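PDB 6GHS: TagI restriction endonuclease, which probably recognises DNA containing 5-methylcytosine or 5-hydroxymethylcytosine through its SRA domain and cleaves it with its HNH nuclease domain. Local coordinates for residues A[3-8]-A[45-50]; A[28-33]-A[103-108]. One frame throughout, in Å; residues are numbered along the deposited sequence.

Interactions 1 and 2 adjoin in the SAD/SRA domain, their centres about 6 Å apart, and Arg105 joins them. In interaction 2 this arginine reaches the turn after helix 22-28; in interaction 1 the carboxylate of Asp47 receives it in a salt bridge, Asp47 OD2 to Arg105 NH2 at 2.9 Å. Its NH1 also points to Thr6 O in a probable hydrogen bond. Strands 45-51 and 104-109 are parallel neighbours in one sheet, and residues 3-8 and 28-33 each pack against one of them. Neither contact includes the zinc ligands Cys210, Cys213, Cys250 and Asp253, all four of which fall within the HNH endonuclease range.

Interaction 1 of 2, residues A[3-8]-A[45-50]; sequences YKRTFG and GADAIV
Phe7 sets the edge of its ring against the backbone of Gly45 and Ala46, with CE1 3.5 Å from Ala46 O; its CD1 also lies 3.8 Å from Asp47 CB. Its CG lies anti to its own carbonyl carbon (chi1 -57°), which swings the ring back to the start of the strand, where CZ lies 4.1 Å from Gly45 CA. Asp47 lies nearest Phe7 along the backbone and points its carboxylate at the incoming N-terminal segment. Its two oxygens have different partners. OD1 receives Arg5 NH1 at 2.9 Å in a salt bridge; the acid is met on its syn side, nearly in the guanidinium plane, although the two flat groups stand 85° apart. OD2 accepts from the Tyr3 hydroxyl, the Tyr3 and Asp47 side chains approaching each other from opposite directions, but the modelled separation is too short to be taken literally. The strand 45-51 belongs to the mixed sheet of the SRA domain, and here Asp47 and Ala48 both face Ser39 of strand 38-41, a classic beta bulge. Ser39 OG also hydrogen-bonds OD1, and Arg105 from the neighbouring strand pairs with OD2, so this buried carboxylate is held at both oxygens. Arg5 bends at chi3 (-57°), sending NE to Gln44 OE1 while CD packs 3.6 Å from Gly45 O. Trimming Arg5 to an alanine would probably cost Asp47 OD1 its charged mate and deprive Gln44 of its donor. Further along, a water bridges the segments, accepting from Gly8 N at 3.1 Å and donating to Asp47 O at 2.7 Å.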
ATOM      1  N   TYR A   3      21.049 -10.739  23.043  1.00 73.77           N
ATOM      2  CA  TYR A   3      20.350 -10.579  21.762  1.00 66.17           C
ATOM      3  C   TYR A   3      19.739  -9.181  21.626  1.00 62.54           C
ATOM      4  O   TYR A   3      19.120  -8.674  22.556  1.00 55.70           O
ATOM      5  CB  TYR A   3      19.245 -11.619  21.623  1.00 63.49           C
ATOM      6  CG  TYR A   3      18.559 -11.607  20.281  1.00 60.20           C
ATOM      7  CD1 TYR A   3      19.189 -12.139  19.167  1.00 59.69           C
ATOM      8  CD2 TYR A   3      17.277 -11.071  20.121  1.00 57.65           C
ATOM      9  CE1 TYR A   3      18.572 -12.134  17.924  1.00 60.50           C
ATOM     10  CE2 TYR A   3      16.648 -11.066  18.874  1.00 57.28           C
ATOM     11  CZ  TYR A   3      17.301 -11.607  17.778  1.00 57.64           C
ATOM     12  OH  TYR A   3      16.731 -11.634  16.529  1.00 51.74           O
ATOM     13  N   LYS A   4      19.925  -8.590  20.448  1.00 64.44           N
ATOM     14  CA  LYS A   4      19.357  -7.294  20.073  1.00 66.12           C
ATOM     15  C   LYS A   4      18.380  -7.563  18.905  1.00 59.34           C
ATOM     16  O   LYS A   4      18.787  -8.064  17.852  1.00 51.50           O
ATOM     17  CB  LYS A   4      20.508  -6.345  19.683  1.00 73.45           C
ATOM     18  CG  LYS A   4      20.151  -5.017  19.005  1.00 82.64           C
ATOM     19  CD  LYS A   4      19.719  -3.907  19.969  1.00 89.31           C
ATOM     20  CE  LYS A   4      19.946  -2.509  19.374  1.00 92.13           C
ATOM     21  NZ  LYS A   4      19.356  -2.318  18.012  1.00 92.26           N
ATOM     22  N   ARG A   5      17.095  -7.251  19.112  1.00 54.95           N
ATOM     23  CA  ARG A   5      16.056  -7.516  18.108  1.00 50.87           C
ATOM     24  C   ARG A   5      16.172  -6.526  16.974  1.00 46.71           C
ATOM     25  O   ARG A   5      16.099  -5.316  17.180  1.00 43.36           O
ATOM     26  CB  ARG A   5      14.645  -7.447  18.702  1.00 51.09           C
ATOM     27  CG  ARG A   5      13.623  -8.154  17.824  1.00 49.55           C
ATOM     28  CD  ARG A   5      12.253  -8.284  18.460  1.00 48.51           C
ATOM     29  NE  ARG A   5      12.301  -8.981  19.746  1.00 47.76           N
ATOM     30  CZ  ARG A   5      12.471 -10.292  19.910  1.00 48.46           C
ATOM     31  NH1 ARG A   5      12.626 -11.104  18.870  1.00 49.44           N
ATOM     32  NH2 ARG A   5      12.494 -10.804  21.141  1.00 48.60           N
ATOM     33  N   THR A   6      16.347  -7.047  15.771  1.00 46.32           N
ATOM     34  CA  THR A   6      16.756  -6.214  14.660  1.00 47.67           C
ATOM     35  C   THR A   6      16.129  -6.708  13.380  1.00 45.29           C
ATOM     36  O   THR A   6      16.184  -7.892  13.070  1.00 41.59           O
ATOM     37  CB  THR A   6      18.295  -6.145  14.576  1.00 49.33           C
ATOM     38  OG1 THR A   6      18.769  -5.306  15.638  1.00 51.61           O
ATOM     39  CG2 THR A   6      18.778  -5.562  13.243  1.00 50.00           C
ATOM     40  N   PHE A   7      15.537  -5.769  12.650  1.00 44.27           N
ATOM     41  CA  PHE A   7      14.756  -6.080  11.486  1.00 44.89           C
ATOM     42  C   PHE A   7      15.598  -5.851  10.256  1.00 45.43           C
ATOM     43  O   PHE A   7      16.283  -4.836  10.146  1.00 44.18           O
ATOM     44  CB  PHE A   7      13.515  -5.194  11.440  1.00 46.09           C
ATOM     45  CG  PHE A   7      12.654  -5.309  12.661  1.00 45.03           C
ATOM     46  CD1 PHE A   7      11.697  -6.309  12.754  1.00 43.61           C
ATOM     47  CD2 PHE A   7      12.821  -4.428  13.731  1.00 44.04           C
ATOM     48  CE1 PHE A   7      10.912  -6.421  13.886  1.00 43.55           C
ATOM     49  CE2 PHE A   7      12.037  -4.535  14.868  1.00 43.40           C
ATOM     50  CZ  PHE A   7      11.082  -5.533  14.941  1.00 43.55           C
ATOM     51  N   GLY A   8      15.520  -6.801   9.333  1.00 47.52           N
ATOM     52  CA  GLY A   8      16.240  -6.746   8.077  1.00 50.11           C
ATOM     53  C   GLY A   8      17.341  -7.777   8.075  1.00 54.31           C
ATOM     54  O   GLY A   8      17.380  -8.670   8.930  1.00 54.49           O
ATOM     55  N   GLY A  45       7.556  -5.921  17.582  1.00 40.35           N
ATOM     56  CA  GLY A  45       7.369  -6.624  16.309  1.00 38.83           C
ATOM     57  C   GLY A  45       8.143  -7.926  16.314  1.00 37.89           C
ATOM     58  O   GLY A  45       8.874  -8.204  17.254  1.00 39.99           O
ATOM     59  N   ALA A  46       7.984  -8.726  15.266  1.00 37.27           N
ATOM     60  CA  ALA A  46       8.710  -9.996  15.120  1.00 37.24           C
ATOM     61  C   ALA A  46       9.768  -9.860  14.041  1.00 37.02           C
ATOM     62  O   ALA A  46       9.453  -9.488  12.912  1.00 37.81           O
ATOM     63  CB  ALA A  46       7.755 -11.123  14.760  1.00 37.60           C
ATOM     64  N   ASP A  47      11.013 -10.173  14.388  1.00 37.31           N
ATOM     65  CA  ASP A  47      12.140 -10.053  13.458  1.00 37.27           C
ATOM     66  C   ASP A  47      12.506 -11.359  12.761  1.00 35.39           C
ATOM     67  O   ASP A  47      13.166 -11.319  11.725  1.00 36.17           O
ATOM     68  CB  ASP A  47      13.369  -9.457  14.147  1.00 39.30           C
ATOM     69  CG  ASP A  47      13.847 -10.282  15.323  1.00 41.46           C
ATOM     70  OD1 ASP A  47      12.992 -10.830  16.047  1.00 42.20           O
ATOM     71  OD2 ASP A  47      15.074 -10.343  15.548  1.00 44.18           O
ATOM     72  N   ALA A  48      12.090 -12.504  13.292  1.00 33.16           N
ATOM     73  CA  ALA A  48      12.343 -13.763  12.603  1.00 32.85           C
ATOM     74  C   ALA A  48      11.360 -14.864  12.927  1.00 32.82           C
ATOM     75  O   ALA A  48      10.712 -14.847  13.965  1.00 32.23           O
ATOM     76  CB  ALA A  48      13.747 -14.243  12.906  1.00 33.61           C
ATOM     77  N   ILE A  49      11.265 -15.822  12.011  1.00 33.64           N
ATOM     78  CA  ILE A  49      10.598 -17.084  12.270  1.00 34.81           C
ATOM     79  C   ILE A  49      11.458 -18.218  11.764  1.00 34.80           C
ATOM     80  O   ILE A  49      12.201 -18.050  10.805  1.00 34.44           O
ATOM     81  CB  ILE A  49       9.192 -17.171  11.634  1.00 37.24           C
ATOM     82  CG1 ILE A  49       9.224 -17.022  10.103  1.00 38.96           C
ATOM     83  CG2 ILE A  49       8.283 -16.108  12.236  1.00 38.16           C
ATOM     84  CD1 ILE A  49       7.987 -17.578   9.420  1.00 39.30           C
ATOM     85  N   VAL A  50      11.339 -19.364  12.425  1.00 36.54           N
ATOM     86  CA  VAL A  50      11.998 -20.600  12.033  1.00 37.48           C
ATOM     87  C   VAL A  50      10.918 -21.574  11.628  1.00 40.27           C
ATOM     88  O   VAL A  50       9.976 -21.790  12.388  1.00 39.33           O
ATOM     89  CB  VAL A  50      12.791 -21.189  13.201  1.00 36.85           C
ATOM     90  CG1 VAL A  50      13.244 -22.622  12.912  1.00 36.89           C
ATOM     91  CG2 VAL A  50      13.969 -20.280  13.523  1.00 36.71           C
TER
HETATM   92  O   HOH W   1      13.621  -9.037  10.331  1.00 25.81           O

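Interaction 2 of 2, residues A[28-33]-A[103-108]; sequences AGLHAH and PVRVIR
Arg105 grips the carbonyl oxygen of Leu30 side-on with two nitrogens, NH2 at 2.7 Å from Leu30 O and NE at 3.0 Å from the same atom. The oxygen lies in the guanidinium plane, between the two N-H groups, but it uses them differently: NE sits in the carbonyl plane on a lone pair, whereas NH2 stands 53° above that plane. The arginine chain starts with CG anti to its carbonyl carbon, runs extended through chi2, then bends at chi3 (-62°), and with the further twist at chi4 its NE and NH2 edge faces the oxygen. NH2 also pairs with Asp47, and the remaining nitrogen, NH1, bonds to Thr6 O and Gly8 O, which helps fix the rotation of the group. Just before Leu30, helix 22-28 ends in a Schellman motif with Gly29, of positive phi, as its C-prime residue, and the chain then runs as loop beside strand 104-109. That strand lies in the SRA sheet between parallel 45-51 and antiparallel 122-137, and Arg105 and Ile107, two residues apart, both direct their side chains at the loop. Ile107 places CG1 anti to its carbonyl carbon (chi1 -61°); this directs the CG1 branch toward the loop, and its CD1 lies 3.8 Å from Leu30 CB, while Leu30 CD2 packs 4.0 Å from Ile107 CG1. The same CD1 methyl meets the edge of the His31 imidazole at CD2, 4.1 Å away. NE2 of that ring bonds to Gly37 O, and His33 N makes a weak, in-plane hydrogen bond to its ND1. Val25 of the helix packs on Leu30, His31 and Ile107 alike.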
ATOM      1  N   ALA A  28      24.657 -16.176  15.814  1.00 53.85           N
ATOM      2  CA  ALA A  28      24.738 -15.310  14.647  1.00 54.44           C
ATOM      3  C   ALA A  28      23.912 -14.017  14.755  1.00 51.94           C
ATOM      4  O   ALA A  28      24.263 -13.011  14.135  1.00 53.61           O
ATOM      5  CB  ALA A  28      24.338 -16.094  13.404  1.00 55.78           C
ATOM      6  N   GLY A  29      22.836 -14.049  15.539  1.00 51.03           N
ATOM      7  CA  GLY A  29      21.929 -12.907  15.707  1.00 49.81           C
ATOM      8  C   GLY A  29      20.675 -12.993  14.849  1.00 47.62           C
ATOM      9  O   GLY A  29      19.958 -12.008  14.715  1.00 45.11           O
ATOM     10  N   LEU A  30      20.393 -14.172  14.297  1.00 47.01           N
ATOM     11  CA  LEU A  30      19.279 -14.349  13.361  1.00 47.71           C
ATOM     12  C   LEU A  30      17.925 -14.491  14.036  1.00 46.21           C
ATOM     13  O   LEU A  30      16.923 -14.008  13.515  1.00 44.50           O
ATOM     14  CB  LEU A  30      19.518 -15.564  12.463  1.00 48.53           C
ATOM     15  CG  LEU A  30      20.244 -15.189  11.182  1.00 51.48           C
ATOM     16  CD1 LEU A  30      21.691 -14.869  11.487  1.00 53.47           C
ATOM     17  CD2 LEU A  30      20.144 -16.306  10.163  1.00 53.19           C
ATOM     18  N   HIS A  31      17.912 -15.190  15.164  1.00 44.12           N
ATOM     19  CA  HIS A  31      16.713 -15.438  15.952  1.00 42.84           C
ATOM     20  C   HIS A  31      17.058 -15.097  17.386  1.00 43.58           C
ATOM     21  O   HIS A  31      18.214 -14.882  17.697  1.00 46.64           O
ATOM     22  CB  HIS A  31      16.358 -16.907  15.849  1.00 41.09           C
ATOM     23  CG  HIS A  31      14.894 -17.189  15.916  1.00 41.17           C
ATOM     24  ND1 HIS A  31      14.253 -17.536  17.084  1.00 41.32           N
ATOM     25  CD2 HIS A  31      13.951 -17.226  14.946  1.00 41.25           C
ATOM     26  CE1 HIS A  31      12.974 -17.755  16.835  1.00 41.18           C
ATOM     27  NE2 HIS A  31      12.765 -17.576  15.544  1.00 41.00           N
ATOM     28  N   ALA A  32      16.070 -15.051  18.265  1.00 42.82           N
ATOM     29  CA  ALA A  32      16.315 -14.741  19.668  1.00 42.13           C
ATOM     30  C   ALA A  32      16.412 -15.992  20.515  1.00 42.07           C
ATOM     31  O   ALA A  32      16.978 -15.946  21.608  1.00 42.78           O
ATOM     32  CB  ALA A  32      15.204 -13.854  20.199  1.00 42.74           C
ATOM     33  N   HIS A  33      15.887 -17.101  19.989  1.00 41.55           N
ATOM     34  CA  HIS A  33      15.432 -18.230  20.794  1.00 40.98           C
ATOM     35  C   HIS A  33      16.015 -19.527  20.293  1.00 41.10           C
ATOM     36  O   HIS A  33      16.424 -19.617  19.142  1.00 40.58           O
ATOM     37  CB  HIS A  33      13.903 -18.348  20.738  1.00 40.48           C
ATOM     38  CG  HIS A  33      13.181 -17.155  21.275  1.00 39.53           C
ATOM     39  ND1 HIS A  33      13.451 -16.613  22.513  1.00 40.23           N
ATOM     40  CD2 HIS A  33      12.182 -16.408  20.752  1.00 39.72           C
ATOM     41  CE1 HIS A  33      12.663 -15.570  22.717  1.00 40.57           C
ATOM     42  NE2 HIS A  33      11.882 -15.425  21.664  1.00 39.97           N
ATOM     43  N   PRO A 103       9.945  -6.249   7.876  1.00 34.75           N
ATOM     44  CA  PRO A 103      10.300  -7.510   7.229  1.00 34.73           C
ATOM     45  C   PRO A 103      10.732  -8.549   8.245  1.00 36.09           C
ATOM     46  O   PRO A 103      11.259  -8.197   9.300  1.00 36.07           O
ATOM     47  CB  PRO A 103      11.473  -7.116   6.345  1.00 34.18           C
ATOM     48  CG  PRO A 103      12.134  -6.018   7.098  1.00 33.68           C
ATOM     49  CD  PRO A 103      11.043  -5.268   7.787  1.00 33.78           C
ATOM     50  N   VAL A 104      10.513  -9.817   7.915  1.00 38.38           N
ATOM     51  CA  VAL A 104      10.738 -10.924   8.839  1.00 40.71           C
ATOM     52  C   VAL A 104      11.726 -11.896   8.217  1.00 41.84           C
ATOM     53  O   VAL A 104      11.429 -12.490   7.184  1.00 45.86           O
ATOM     54  CB  VAL A 104       9.423 -11.693   9.111  1.00 41.79           C
ATOM     55  CG1 VAL A 104       9.679 -12.939   9.956  1.00 42.66           C
ATOM     56  CG2 VAL A 104       8.397 -10.784   9.774  1.00 42.18           C
ATOM     57  N   ARG A 105      12.879 -12.085   8.854  1.00 40.22           N
ATOM     58  CA  ARG A 105      13.817 -13.129   8.428  1.00 39.52           C
ATOM     59  C   ARG A 105      13.206 -14.532   8.558  1.00 39.69           C
ATOM     60  O   ARG A 105      12.961 -15.009   9.670  1.00 41.23           O
ATOM     61  CB  ARG A 105      15.103 -13.076   9.258  1.00 38.42           C
ATOM     62  CG  ARG A 105      15.966 -11.847   9.038  1.00 37.70           C
ATOM     63  CD  ARG A 105      17.286 -11.989   9.772  1.00 37.51           C
ATOM     64  NE  ARG A 105      17.083 -12.089  11.217  1.00 36.20           N
ATOM     65  CZ  ARG A 105      16.838 -11.063  12.023  1.00 35.74           C
ATOM     66  NH1 ARG A 105      16.776  -9.822  11.547  1.00 36.25           N
ATOM     67  NH2 ARG A 105      16.655 -11.278  13.322  1.00 36.42           N
ATOM     68  N   VAL A 106      12.965 -15.192   7.431  1.00 38.61           N
ATOM     69  CA  VAL A 106      12.649 -16.613   7.458  1.00 40.77           C
ATOM     70  C   VAL A 106      13.945 -17.425   7.466  1.00 43.63           C
ATOM     71  O   VAL A 106      14.802 -17.240   6.601  1.00 45.24           O
ATOM     72  CB  VAL A 106      11.766 -17.025   6.274  1.00 40.53           C
ATOM     73  CG1 VAL A 106      11.634 -18.550   6.177  1.00 40.75           C
ATOM     74  CG2 VAL A 106      10.402 -16.370   6.418  1.00 40.36           C
ATOM     75  N   ILE A 107      14.069 -18.307   8.459  1.00 45.83           N
ATOM     76  CA  ILE A 107      15.130 -19.310   8.547  1.00 45.93           C
ATOM     77  C   ILE A 107      14.434 -20.640   8.380  1.00 48.31           C
ATOM     78  O   ILE A 107      13.553 -20.976   9.164  1.00 47.24           O
ATOM     79  CB  ILE A 107      15.816 -19.289   9.927  1.00 44.75           C
ATOM     80  CG1 ILE A 107      16.471 -17.917  10.191  1.00 45.76           C
ATOM     81  CG2 ILE A 107      16.831 -20.423  10.036  1.00 43.78           C
ATOM     82  CD1 ILE A 107      16.273 -17.371  11.595  1.00 46.08           C
ATOM     83  N   ARG A 108      14.820 -21.397   7.360  1.00 52.78           N
ATOM     84  CA  ARG A 108      14.127 -22.643   7.033  1.00 56.06           C
ATOM     85  C   ARG A 108      14.896 -23.844   7.589  1.00 58.08           C
ATOM     86  O   ARG A 108      16.127 -23.850   7.601  1.00 58.28           O
ATOM     87  CB  ARG A 108      13.945 -22.747   5.525  1.00 56.82           C
ATOM     88  CG  ARG A 108      12.598 -23.312   5.105  1.00 57.27           C
ATOM     89  CD  ARG A 108      12.452 -23.288   3.589  1.00 56.92           C
ATOM     90  NE  ARG A 108      12.305 -21.925   3.067  1.00 55.42           N
ATOM     91  CZ  ARG A 108      11.225 -21.413   2.474  1.00 55.14           C
ATOM     92  NH1 ARG A 108      10.129 -22.127   2.281  1.00 53.93           N
ATOM     93  NH2 ARG A 108      11.250 -20.154   2.051  1.00 56.62           N
TER